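Local coordinates for protein formate dehydrogenase (PDB 1QP8) that probably reduces glyoxylate or hydroxypyruvate using NADPH, as a member of the D-isomer specific 2-hydroxyacid dehydrogenase family, at residues A128-G133 with C180-N185; G210-L215 with S234-G239. One frame throughout, in Å; residues are numbered along the deposited sequence.

Contact 1 (A128-G133 with C180-N185); sequences AVLGLG and CALPLN. With NDP (NADPH dihydro-nicotinamide-adenine-dinucleotide phosphate), chain C.
G131, facing L182 with the two CA atoms 4.5 Å apart, turns the chain with a positive phi (96°) that would jam a beta-carbon against the preceding carbonyl oxygen; glycine alone suits this bend, the first glycine of what appears to be a Rossmann-type GxGxxG turn. One step back, L130 O accepts from A181 N (3.0 Å, N-H...O 156°), the single backbone hydrogen bond joining the two segments. After G131 and L182 the chains separate and NADPH lies between them.

Apolar side chains fill the junction. Leucine branches one carbon out, so L182 CG (3.9 Å) and CD1 can lie over L130 CB while L130 CD1 extends to C180 SG at 4.2 Å. Both separated ends serve the adenosine half of the cofactor. L132 N bonds weakly to ribose O3B (3.2 Å). The ring of P183 lies against the base, CG being 3.5 Å from C8A, while N185 offers both ends of its amide: ND2 bonds weakly to N7A (3.1 Å) and OD1 accepts a weak bond from N6A. H187 N also binds OD1, steadying the amide.

Strands 126-130 and 177-180 thus end side by side in the parallel sheet, between strands 149-153 and 205-208, with helix 169-172 packing on L130.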
ATOM      1  N   ALA A 128     -10.468  10.185   4.856  1.00 56.92           N
ATOM      2  CA  ALA A 128     -11.178   9.944   6.103  1.00 56.92           C
ATOM      3  C   ALA A 128     -10.702   8.632   6.715  1.00 56.92           C
ATOM      4  O   ALA A 128     -10.120   7.792   6.027  1.00 56.92           O
ATOM      5  CB  ALA A 128     -12.672   9.876   5.849  1.00 58.66           C
ATOM      6  N   VAL A 129     -10.942   8.465   8.011  1.00 60.80           N
ATOM      7  CA  VAL A 129     -10.563   7.250   8.722  1.00 60.80           C
ATOM      8  C   VAL A 129     -11.580   7.052   9.831  1.00 60.80           C
ATOM      9  O   VAL A 129     -11.337   7.434  10.963  1.00 60.80           O
ATOM     10  CB  VAL A 129      -9.131   7.357   9.337  1.00 26.25           C
ATOM     11  CG1 VAL A 129      -8.876   6.220  10.309  1.00 26.25           C
ATOM     12  CG2 VAL A 129      -8.069   7.314   8.225  1.00 26.25           C
ATOM     13  N   LEU A 130     -12.724   6.464   9.498  1.00 59.32           N
ATOM     14  CA  LEU A 130     -13.777   6.234  10.477  1.00 59.32           C
ATOM     15  C   LEU A 130     -13.357   5.176  11.488  1.00 59.32           C
ATOM     16  O   LEU A 130     -13.084   4.033  11.127  1.00 59.32           O
ATOM     17  CB  LEU A 130     -15.067   5.777   9.796  1.00 47.38           C
ATOM     18  CG  LEU A 130     -15.428   6.211   8.371  1.00 47.38           C
ATOM     19  CD1 LEU A 130     -16.896   5.859   8.131  1.00 47.38           C
ATOM     20  CD2 LEU A 130     -15.201   7.695   8.169  1.00 47.38           C
ATOM     21  N   GLY A 131     -13.334   5.557  12.759  1.00 51.35           N
ATOM     22  CA  GLY A 131     -12.929   4.639  13.803  1.00 51.35           C
ATOM     23  C   GLY A 131     -11.465   4.875  14.090  1.00 51.35           C
ATOM     24  O   GLY A 131     -10.627   4.693  13.205  1.00 51.35           O
ATOM     25  N   LEU A 132     -11.143   5.292  15.308  1.00 66.95           N
ATOM     26  CA  LEU A 132      -9.750   5.548  15.641  1.00 66.95           C
ATOM     27  C   LEU A 132      -9.175   4.553  16.645  1.00 66.95           C
ATOM     28  O   LEU A 132      -9.895   3.766  17.241  1.00 66.95           O
ATOM     29  CB  LEU A 132      -9.586   6.993  16.132  1.00 52.71           C
ATOM     30  CG  LEU A 132      -9.610   8.006  14.972  1.00 52.71           C
ATOM     31  CD1 LEU A 132      -9.927   9.405  15.477  1.00 52.71           C
ATOM     32  CD2 LEU A 132      -8.283   7.987  14.255  1.00 52.71           C
ATOM     33  N   GLY A 133      -7.861   4.549  16.795  1.00 73.50           N
ATOM     34  CA  GLY A 133      -7.262   3.622  17.731  1.00 73.50           C
ATOM     35  C   GLY A 133      -7.172   2.179  17.266  1.00 73.50           C
ATOM     36  O   GLY A 133      -8.134   1.601  16.770  1.00 73.50           O
ATOM     37  N   CYS A 180     -12.541   2.575   6.588  1.00 40.18           N
ATOM     38  CA  CYS A 180     -13.435   2.355   7.715  1.00 40.18           C
ATOM     39  C   CYS A 180     -13.012   1.145   8.538  1.00 40.18           C
ATOM     40  O   CYS A 180     -12.696   0.088   7.992  1.00 40.18           O
ATOM     41  CB  CYS A 180     -14.880   2.179   7.246  1.00 43.49           C
ATOM     42  SG  CYS A 180     -15.993   1.778   8.632  1.00 43.49           S
ATOM     43  N   ALA A 181     -13.016   1.324   9.857  1.00 33.58           N
ATOM     44  CA  ALA A 181     -12.620   0.291  10.810  1.00 33.58           C
ATOM     45  C   ALA A 181     -13.411   0.435  12.096  1.00 33.58           C
ATOM     46  O   ALA A 181     -12.892   0.182  13.177  1.00 33.58           O
ATOM     47  CB  ALA A 181     -11.132   0.411  11.129  1.00 27.36           C
ATOM     48  N   LEU A 182     -14.665   0.850  11.986  1.00 39.70           N
ATOM     49  CA  LEU A 182     -15.505   1.018  13.157  1.00 39.70           C
ATOM     50  C   LEU A 182     -15.957  -0.319  13.679  1.00 39.70           C
ATOM     51  O   LEU A 182     -16.088  -1.275  12.918  1.00 39.70           O
ATOM     52  CB  LEU A 182     -16.752   1.829  12.814  1.00 46.17           C
ATOM     53  CG  LEU A 182     -16.504   3.277  12.416  1.00 46.17           C
ATOM     54  CD1 LEU A 182     -17.828   3.950  12.008  1.00 46.17           C
ATOM     55  CD2 LEU A 182     -15.862   3.993  13.582  1.00 46.17           C
ATOM     56  N   PRO A 183     -16.181  -0.411  14.991  1.00 51.47           N
ATOM     57  CA  PRO A 183     -16.644  -1.649  15.624  1.00 51.47           C
ATOM     58  C   PRO A 183     -18.150  -1.626  15.396  1.00 51.47           C
ATOM     59  O   PRO A 183     -18.717  -0.542  15.230  1.00 51.47           O
ATOM     60  CB  PRO A 183     -16.308  -1.428  17.094  1.00 65.01           C
ATOM     61  CG  PRO A 183     -15.173  -0.431  17.050  1.00 65.01           C
ATOM     62  CD  PRO A 183     -15.630   0.511  15.994  1.00 65.01           C
ATOM     63  N   LEU A 184     -18.815  -2.775  15.391  1.00 45.62           N
ATOM     64  CA  LEU A 184     -20.255  -2.748  15.171  1.00 45.62           C
ATOM     65  C   LEU A 184     -21.105  -2.849  16.445  1.00 45.62           C
ATOM     66  O   LEU A 184     -21.213  -3.920  17.050  1.00 45.62           O
ATOM     67  CB  LEU A 184     -20.651  -3.867  14.208  1.00 34.30           C
ATOM     68  CG  LEU A 184     -22.158  -4.065  13.981  1.00 34.30           C
ATOM     69  CD1 LEU A 184     -22.735  -2.841  13.277  1.00 34.30           C
ATOM     70  CD2 LEU A 184     -22.394  -5.310  13.162  1.00 34.30           C
ATOM     71  N   ASN A 185     -21.707  -1.738  16.856  1.00 56.49           N
ATOM     72  CA  ASN A 185     -22.575  -1.737  18.028  1.00 56.49           C
ATOM     73  C   ASN A 185     -23.887  -1.075  17.606  1.00 56.49           C
ATOM     74  O   ASN A 185     -24.106  -0.870  16.416  1.00 56.49           O
ATOM     75  CB  ASN A 185     -21.920  -0.981  19.171  1.00 57.17           C
ATOM     76  CG  ASN A 185     -21.424   0.353  18.746  1.00 57.17           C
ATOM     77  OD1 ASN A 185     -22.164   1.121  18.123  1.00 57.17           O
ATOM     78  ND2 ASN A 185     -20.166   0.654  19.066  1.00 57.17           N
TER
HETATM   79  PA  NDP C 310     -11.052  -1.079  19.203  0.70 54.47           P
HETATM   80  O1A NDP C 310     -12.345  -1.731  19.580  0.70 54.47           O
HETATM   81  O2A NDP C 310     -10.545  -2.425  18.860  0.70 54.47           O
HETATM   82  O5B NDP C 310     -11.994   0.015  18.404  0.70 54.47           O
HETATM   83  C5B NDP C 310     -12.248   1.212  19.245  0.70 54.47           C
HETATM   84  C4B NDP C 310     -12.159   2.515  18.370  0.70 54.47           C
HETATM   85  O4B NDP C 310     -13.353   2.778  17.536  0.70 54.47           O
HETATM   86  C3B NDP C 310     -12.062   3.841  19.223  0.70 54.47           C
HETATM   87  O3B NDP C 310     -11.544   4.890  18.424  0.70 54.47           O
HETATM   88  C2B NDP C 310     -13.535   3.949  19.616  0.70 54.47           C
HETATM   89  O2B NDP C 310     -14.074   5.040  20.269  0.70 54.47           O
HETATM   90  C1B NDP C 310     -14.184   3.668  18.325  0.70 54.47           C
HETATM   91  N9A NDP C 310     -15.565   3.335  18.460  0.70 54.47           N
HETATM   92  C8A NDP C 310     -16.191   2.256  19.024  0.70 54.47           C
HETATM   93  N7A NDP C 310     -17.518   2.327  18.914  0.70 54.47           N
HETATM   94  C5A NDP C 310     -17.724   3.511  18.250  0.70 54.47           C
HETATM   95  C6A NDP C 310     -18.931   4.182  17.828  0.70 54.47           C
HETATM   96  N6A NDP C 310     -20.131   3.630  18.088  0.70 54.47           N
HETATM   97  N1A NDP C 310     -18.791   5.399  17.170  0.70 54.47           N
HETATM   98  C2A NDP C 310     -17.515   5.903  16.953  0.70 54.47           C
HETATM   99  N3A NDP C 310     -16.367   5.356  17.311  0.70 54.47           N
HETATM  100  C4A NDP C 310     -16.551   4.139  17.946  0.70 54.47           C
HETATM  101  O3  NDP C 310     -10.343  -0.887  17.817  0.70 54.47           O
HETATM  102  PN  NDP C 310      -9.895  -1.638  16.427  0.70 54.47           P
HETATM  103  O1N NDP C 310      -9.180  -0.707  15.525  0.70 54.47           O
HETATM  104  O2N NDP C 310      -9.083  -2.870  16.691  0.70 54.47           O
HETATM  105  O5D NDP C 310     -11.314  -2.131  15.714  0.70 54.47           O
HETATM  106  C5D NDP C 310     -11.920  -3.359  16.182  0.70 54.47           C
HETATM  107  C4D NDP C 310     -13.131  -3.617  15.269  0.70 54.47           C
HETATM  108  O4D NDP C 310     -12.665  -3.829  13.914  0.70 54.47           O
HETATM  109  C3D NDP C 310     -13.864  -4.891  15.684  0.70 54.47           C
HETATM  110  O3D NDP C 310     -14.838  -4.560  16.660  0.70 54.47           O
HETATM  111  C2D NDP C 310     -14.416  -5.397  14.324  0.70 54.47           C
HETATM  112  O2D NDP C 310     -15.740  -4.900  14.071  0.70 54.47           O
HETATM  113  C1D NDP C 310     -13.356  -4.941  13.294  0.70 54.47           C
HETATM  114  N1N NDP C 310     -12.364  -6.055  12.910  0.70 54.47           N
HETATM  115  C2N NDP C 310     -12.350  -6.427  11.522  0.70 54.47           C
HETATM  116  C3N NDP C 310     -11.440  -7.450  11.155  0.70 54.47           C
HETATM  117  C7N NDP C 310     -11.400  -7.881   9.638  0.70 54.47           C
HETATM  118  O7N NDP C 310     -10.499  -8.620   9.286  0.70 54.47           O
HETATM  119  N7N NDP C 310     -12.375  -7.398   8.821  0.70 54.47           N
HETATM  120  C4N NDP C 310     -10.542  -8.127  12.067  0.70 54.47           C
HETATM  121  C5N NDP C 310     -10.669  -7.646  13.420  0.70 54.47           C
HETATM  122  C6N NDP C 310     -11.513  -6.671  13.858  0.70 54.47           C
HETATM  123  P2B NDP C 310     -14.174   4.860  21.956  0.70 54.47           P
HETATM  124  O1X NDP C 310     -14.823   6.199  22.210  0.70 54.47           O
HETATM  125  O2X NDP C 310     -15.051   3.669  22.114  0.70 54.47           O
HETATM  126  O3X NDP C 310     -12.803   4.682  22.402  0.70 54.47           O

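Contact 2 (G210-L215 with S234-G239); sequences GRAEVL and SDVWWG. With NDP (NADPH dihydro-nicotinamide-adenine-dinucleotide phosphate), chain C.
W238 and L215 supply the hydrogen bond across this contact: indole NE1 donates to L215 O at 3.0 Å with an N-H...O angle of 155°. The oxygen lies near the indole plane, at the ring edge. L215 N bonds A212 O within the short turn whose end presents L215 O to the indole. On the other segment S234 OG donates to V236 O at 2.7 Å, on a carbonyl lone pair, bridging the bend after strand 231-234.

The second kind of interaction is CH-pi. A212 CB sits over one face of W238, 3.9 Å from the centroid of the five-membered ring and almost on its normal; a methyl is small enough to lie between ring and backbone. This methyl and the NE1 bond together hold the ring's orientation. With CG anti to its carbonyl carbon (chi1 -62°), W238 folds its ring over the 210-215 turn.

Apolar packing completes the join. L215 CB approaches the benzo part of W238, 4.0 Å from CZ2, while V236 turns CG1 toward A212 CB at 4.4 Å and its branched body covers G210 O. F249 and V220 add to the cover around W238.

Toward NADPH, charged groups come in beside apolar ones. The bent side chain of R211 brings a face of its guanidinium over the nicotinamide ribose, with O2D 3.3 Å from NE, and V236 CG1 lies at the guanidinium edge. D235 OD1 stands beside the carboxamide, 3.4 Å from O7N and 3.5 Å from N7N; A262 N binds this carboxylate oxygen, and V261 N with T258 OG1 binds its partner OD2. Paired loops at the carboxyl ends of parallel strands, closing round the nicotinamide half of the cofactor, are characteristic of the Rossmann-type NAD(P)-binding domain.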
ATOM      1  N   GLY A 210     -13.721  -3.129   8.800  1.00 77.63           N
ATOM      2  CA  GLY A 210     -14.381  -3.538  10.017  1.00 77.63           C
ATOM      3  C   GLY A 210     -15.739  -4.040   9.584  1.00 77.63           C
ATOM      4  O   GLY A 210     -16.075  -4.041   8.395  1.00 77.63           O
ATOM      5  N   ARG A 211     -16.548  -4.453  10.548  1.00 43.42           N
ATOM      6  CA  ARG A 211     -17.888  -4.957  10.233  1.00 43.42           C
ATOM      7  C   ARG A 211     -18.676  -4.183   9.141  1.00 43.42           C
ATOM      8  O   ARG A 211     -18.764  -2.959   9.148  1.00 43.42           O
ATOM      9  CB  ARG A 211     -18.722  -5.100  11.531  1.00 57.66           C
ATOM     10  CG  ARG A 211     -18.951  -6.548  11.951  1.00 57.66           C
ATOM     11  CD  ARG A 211     -17.809  -7.486  11.591  1.00 57.66           C
ATOM     12  NE  ARG A 211     -16.865  -7.716  12.684  1.00 57.66           N
ATOM     13  CZ  ARG A 211     -15.572  -8.023  12.522  1.00 57.66           C
ATOM     14  NH1 ARG A 211     -15.050  -8.133  11.302  1.00 57.66           N
ATOM     15  NH2 ARG A 211     -14.796  -8.236  13.589  1.00 57.66           N
ATOM     16  N   ALA A 212     -19.232  -4.931   8.192  1.00 54.59           N
ATOM     17  CA  ALA A 212     -19.988  -4.382   7.067  1.00 54.59           C
ATOM     18  C   ALA A 212     -21.291  -3.669   7.446  1.00 54.59           C
ATOM     19  O   ALA A 212     -21.634  -2.641   6.868  1.00 54.59           O
ATOM     20  CB  ALA A 212     -20.297  -5.504   6.059  1.00 39.01           C
ATOM     21  N   GLU A 213     -22.015  -4.233   8.408  1.00 47.72           N
ATOM     22  CA  GLU A 213     -23.294  -3.696   8.872  1.00 47.72           C
ATOM     23  C   GLU A 213     -23.253  -2.207   9.199  1.00 47.72           C
ATOM     24  O   GLU A 213     -24.292  -1.546   9.256  1.00 47.72           O
ATOM     25  CB  GLU A 213     -23.766  -4.474  10.101  1.00 70.42           C
ATOM     26  CG  GLU A 213     -24.191  -5.929   9.833  1.00 70.42           C
ATOM     27  CD  GLU A 213     -23.036  -6.868   9.466  1.00 70.42           C
ATOM     28  OE1 GLU A 213     -21.856  -6.495   9.660  1.00 70.42           O
ATOM     29  OE2 GLU A 213     -23.320  -7.998   8.993  1.00 70.42           O
ATOM     30  N   VAL A 214     -22.044  -1.689   9.405  1.00 47.94           N
ATOM     31  CA  VAL A 214     -21.824  -0.281   9.720  1.00 47.94           C
ATOM     32  C   VAL A 214     -22.238   0.595   8.552  1.00 47.94           C
ATOM     33  O   VAL A 214     -22.504   1.786   8.708  1.00 47.94           O
ATOM     34  CB  VAL A 214     -20.345  -0.037  10.034  1.00 46.97           C
ATOM     35  CG1 VAL A 214     -20.040   1.431  10.074  1.00 46.97           C
ATOM     36  CG2 VAL A 214     -20.014  -0.658  11.359  1.00 46.97           C
ATOM     37  N   LEU A 215     -22.279  -0.006   7.373  1.00 59.94           N
ATOM     38  CA  LEU A 215     -22.672   0.697   6.163  1.00 59.94           C
ATOM     39  C   LEU A 215     -24.034   0.176   5.734  1.00 59.94           C
ATOM     40  O   LEU A 215     -24.285  -1.027   5.779  1.00 59.94           O
ATOM     41  CB  LEU A 215     -21.677   0.411   5.050  1.00 55.34           C
ATOM     42  CG  LEU A 215     -20.221   0.807   5.258  1.00 55.34           C
ATOM     43  CD1 LEU A 215     -19.292  -0.227   4.607  1.00 55.34           C
ATOM     44  CD2 LEU A 215     -20.002   2.186   4.669  1.00 55.34           C
ATOM     45  N   SER A 234     -13.708  -3.926   0.052  1.00 36.92           N
ATOM     46  CA  SER A 234     -13.968  -4.425   1.388  1.00 36.92           C
ATOM     47  C   SER A 234     -13.556  -5.865   1.636  1.00 36.92           C
ATOM     48  O   SER A 234     -13.638  -6.724   0.754  1.00 36.92           O
ATOM     49  CB  SER A 234     -15.456  -4.274   1.710  1.00 38.05           C
ATOM     50  OG  SER A 234     -15.739  -4.707   3.027  1.00 38.05           O
ATOM     51  N   ASP A 235     -13.131  -6.119   2.865  1.00 42.84           N
ATOM     52  CA  ASP A 235     -12.727  -7.445   3.282  1.00 42.84           C
ATOM     53  C   ASP A 235     -13.834  -8.014   4.140  1.00 42.84           C
ATOM     54  O   ASP A 235     -13.770  -9.165   4.556  1.00 42.84           O
ATOM     55  CB  ASP A 235     -11.453  -7.376   4.111  1.00 32.20           C
ATOM     56  CG  ASP A 235     -11.051  -8.724   4.668  1.00 32.20           C
ATOM     57  OD1 ASP A 235     -11.050  -8.901   5.914  1.00 32.20           O
ATOM     58  OD2 ASP A 235     -10.743  -9.605   3.841  1.00 32.20           O
ATOM     59  N   VAL A 236     -14.854  -7.210   4.409  1.00 42.02           N
ATOM     60  CA  VAL A 236     -15.954  -7.673   5.246  1.00 42.02           C
ATOM     61  C   VAL A 236     -17.296  -7.487   4.564  1.00 42.02           C
ATOM     62  O   VAL A 236     -17.498  -6.520   3.839  1.00 42.02           O
ATOM     63  CB  VAL A 236     -15.969  -6.938   6.570  1.00 52.26           C
ATOM     64  CG1 VAL A 236     -16.805  -7.717   7.579  1.00 52.26           C
ATOM     65  CG2 VAL A 236     -14.559  -6.766   7.056  1.00 52.26           C
ATOM     66  N   TRP A 237     -18.231  -8.395   4.804  1.00 33.60           N
ATOM     67  CA  TRP A 237     -19.499  -8.284   4.114  1.00 33.60           C
ATOM     68  C   TRP A 237     -20.747  -8.527   4.925  1.00 33.60           C
ATOM     69  O   TRP A 237     -20.699  -9.178   5.969  1.00 33.60           O
ATOM     70  CB  TRP A 237     -19.482  -9.234   2.926  1.00 37.35           C
ATOM     71  CG  TRP A 237     -18.340  -8.964   2.050  1.00 37.35           C
ATOM     72  CD1 TRP A 237     -17.054  -9.422   2.194  1.00 37.35           C
ATOM     73  CD2 TRP A 237     -18.329  -8.053   0.951  1.00 37.35           C
ATOM     74  NE1 TRP A 237     -16.242  -8.836   1.248  1.00 37.35           N
ATOM     75  CE2 TRP A 237     -16.998  -7.991   0.474  1.00 37.35           C
ATOM     76  CE3 TRP A 237     -19.314  -7.277   0.325  1.00 37.35           C
ATOM     77  CZ2 TRP A 237     -16.631  -7.181  -0.598  1.00 37.35           C
ATOM     78  CZ3 TRP A 237     -18.944  -6.474  -0.745  1.00 37.35           C
ATOM     79  CH2 TRP A 237     -17.614  -6.433  -1.193  1.00 37.35           C
ATOM     80  N   TRP A 238     -21.869  -8.005   4.429  1.00 51.40           N
ATOM     81  CA  TRP A 238     -23.150  -8.178   5.106  1.00 51.40           C
ATOM     82  C   TRP A 238     -23.473  -9.655   5.194  1.00 51.40           C
ATOM     83  O   TRP A 238     -24.064 -10.108   6.166  1.00 51.40           O
ATOM     84  CB  TRP A 238     -24.251  -7.434   4.356  1.00 43.68           C
ATOM     85  CG  TRP A 238     -23.987  -5.971   4.328  1.00 43.68           C
ATOM     86  CD1 TRP A 238     -24.323  -5.057   5.282  1.00 43.68           C
ATOM     87  CD2 TRP A 238     -23.232  -5.262   3.342  1.00 43.68           C
ATOM     88  NE1 TRP A 238     -23.820  -3.823   4.956  1.00 43.68           N
ATOM     89  CE2 TRP A 238     -23.146  -3.920   3.768  1.00 43.68           C
ATOM     90  CE3 TRP A 238     -22.616  -5.632   2.138  1.00 43.68           C
ATOM     91  CZ2 TRP A 238     -22.465  -2.943   3.035  1.00 43.68           C
ATOM     92  CZ3 TRP A 238     -21.936  -4.657   1.403  1.00 43.68           C
ATOM     93  CH2 TRP A 238     -21.868  -3.328   1.857  1.00 43.68           C
ATOM     94  N   GLY A 239     -23.069 -10.410   4.180  1.00 44.74           N
ATOM     95  CA  GLY A 239     -23.318 -11.836   4.181  1.00 44.74           C
ATOM     96  C   GLY A 239     -22.584 -12.531   5.309  1.00 44.74           C
ATOM     97  O   GLY A 239     -22.816 -13.715   5.560  1.00 44.74           O
TER
HETATM   98  PA  NDP C 310     -11.052  -1.079  19.203  0.70 54.47           P
HETATM   99  O1A NDP C 310     -12.345  -1.731  19.580  0.70 54.47           O
HETATM  100  O2A NDP C 310     -10.545  -2.425  18.860  0.70 54.47           O
HETATM  101  O5B NDP C 310     -11.994   0.015  18.404  0.70 54.47           O
HETATM  102  C5B NDP C 310     -12.248   1.212  19.245  0.70 54.47           C
HETATM  103  C4B NDP C 310     -12.159   2.515  18.370  0.70 54.47           C
HETATM  104  O4B NDP C 310     -13.353   2.778  17.536  0.70 54.47           O
HETATM  105  C3B NDP C 310     -12.062   3.841  19.223  0.70 54.47           C
HETATM  106  O3B NDP C 310     -11.544   4.890  18.424  0.70 54.47           O
HETATM  107  C2B NDP C 310     -13.535   3.949  19.616  0.70 54.47           C
HETATM  108  O2B NDP C 310     -14.074   5.040  20.269  0.70 54.47           O
HETATM  109  C1B NDP C 310     -14.184   3.668  18.325  0.70 54.47           C
HETATM  110  N9A NDP C 310     -15.565   3.335  18.460  0.70 54.47           N
HETATM  111  C8A NDP C 310     -16.191   2.256  19.024  0.70 54.47           C
HETATM  112  N7A NDP C 310     -17.518   2.327  18.914  0.70 54.47           N
HETATM  113  C5A NDP C 310     -17.724   3.511  18.250  0.70 54.47           C
HETATM  114  C6A NDP C 310     -18.931   4.182  17.828  0.70 54.47           C
HETATM  115  N6A NDP C 310     -20.131   3.630  18.088  0.70 54.47           N
HETATM  116  N1A NDP C 310     -18.791   5.399  17.170  0.70 54.47           N
HETATM  117  C2A NDP C 310     -17.515   5.903  16.953  0.70 54.47           C
HETATM  118  N3A NDP C 310     -16.367   5.356  17.311  0.70 54.47           N
HETATM  119  C4A NDP C 310     -16.551   4.139  17.946  0.70 54.47           C
HETATM  120  O3  NDP C 310     -10.343  -0.887  17.817  0.70 54.47           O
HETATM  121  PN  NDP C 310      -9.895  -1.638  16.427  0.70 54.47           P
HETATM  122  O1N NDP C 310      -9.180  -0.707  15.525  0.70 54.47           O
HETATM  123  O2N NDP C 310      -9.083  -2.870  16.691  0.70 54.47           O
HETATM  124  O5D NDP C 310     -11.314  -2.131  15.714  0.70 54.47           O
HETATM  125  C5D NDP C 310     -11.920  -3.359  16.182  0.70 54.47           C
HETATM  126  C4D NDP C 310     -13.131  -3.617  15.269  0.70 54.47           C
HETATM  127  O4D NDP C 310     -12.665  -3.829  13.914  0.70 54.47           O
HETATM  128  C3D NDP C 310     -13.864  -4.891  15.684  0.70 54.47           C
HETATM  129  O3D NDP C 310     -14.838  -4.560  16.660  0.70 54.47           O
HETATM  130  C2D NDP C 310     -14.416  -5.397  14.324  0.70 54.47           C
HETATM  131  O2D NDP C 310     -15.740  -4.900  14.071  0.70 54.47           O
HETATM  132  C1D NDP C 310     -13.356  -4.941  13.294  0.70 54.47           C
HETATM  133  N1N NDP C 310     -12.364  -6.055  12.910  0.70 54.47           N
HETATM  134  C2N NDP C 310     -12.350  -6.427  11.522  0.70 54.47           C
HETATM  135  C3N NDP C 310     -11.440  -7.450  11.155  0.70 54.47           C
HETATM  136  C7N NDP C 310     -11.400  -7.881   9.638  0.70 54.47           C
HETATM  137  O7N NDP C 310     -10.499  -8.620   9.286  0.70 54.47           O
HETATM  138  N7N NDP C 310     -12.375  -7.398   8.821  0.70 54.47           N
HETATM  139  C4N NDP C 310     -10.542  -8.127  12.067  0.70 54.47           C
HETATM  140  C5N NDP C 310     -10.669  -7.646  13.420  0.70 54.47           C
HETATM  141  C6N NDP C 310     -11.513  -6.671  13.858  0.70 54.47           C
HETATM  142  P2B NDP C 310     -14.174   4.860  21.956  0.70 54.47           P
HETATM  143  O1X NDP C 310     -14.823   6.199  22.210  0.70 54.47           O
HETATM  144  O2X NDP C 310     -15.051   3.669  22.114  0.70 54.47           O
HETATM  145  O3X NDP C 310     -12.803   4.682  22.402  0.70 54.47           O

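Both contacts are buried in the same NADPH-binding domain, at the ends of parallel strands of one six-stranded sheet. Contact 1 lies mainly along the adenosine and the pyrophosphate, contact 2 at the nicotinamide and its ribose. Contact 1 is the smaller and still sheet-like, with a backbone bond and leucine packing; contact 2 lies almost wholly between loops and relies on side chains, a tryptophan bond and a CH-pi contact. Contact 2 also has partly exposed members, E213 and W238, whereas every residue touching across contact 1 is buried. They meet directly: L184 packs on R211 and E213, its CB 3.5 Å from R211 CB, and L182 CD1 lies 3.9 Å from V214 CG1.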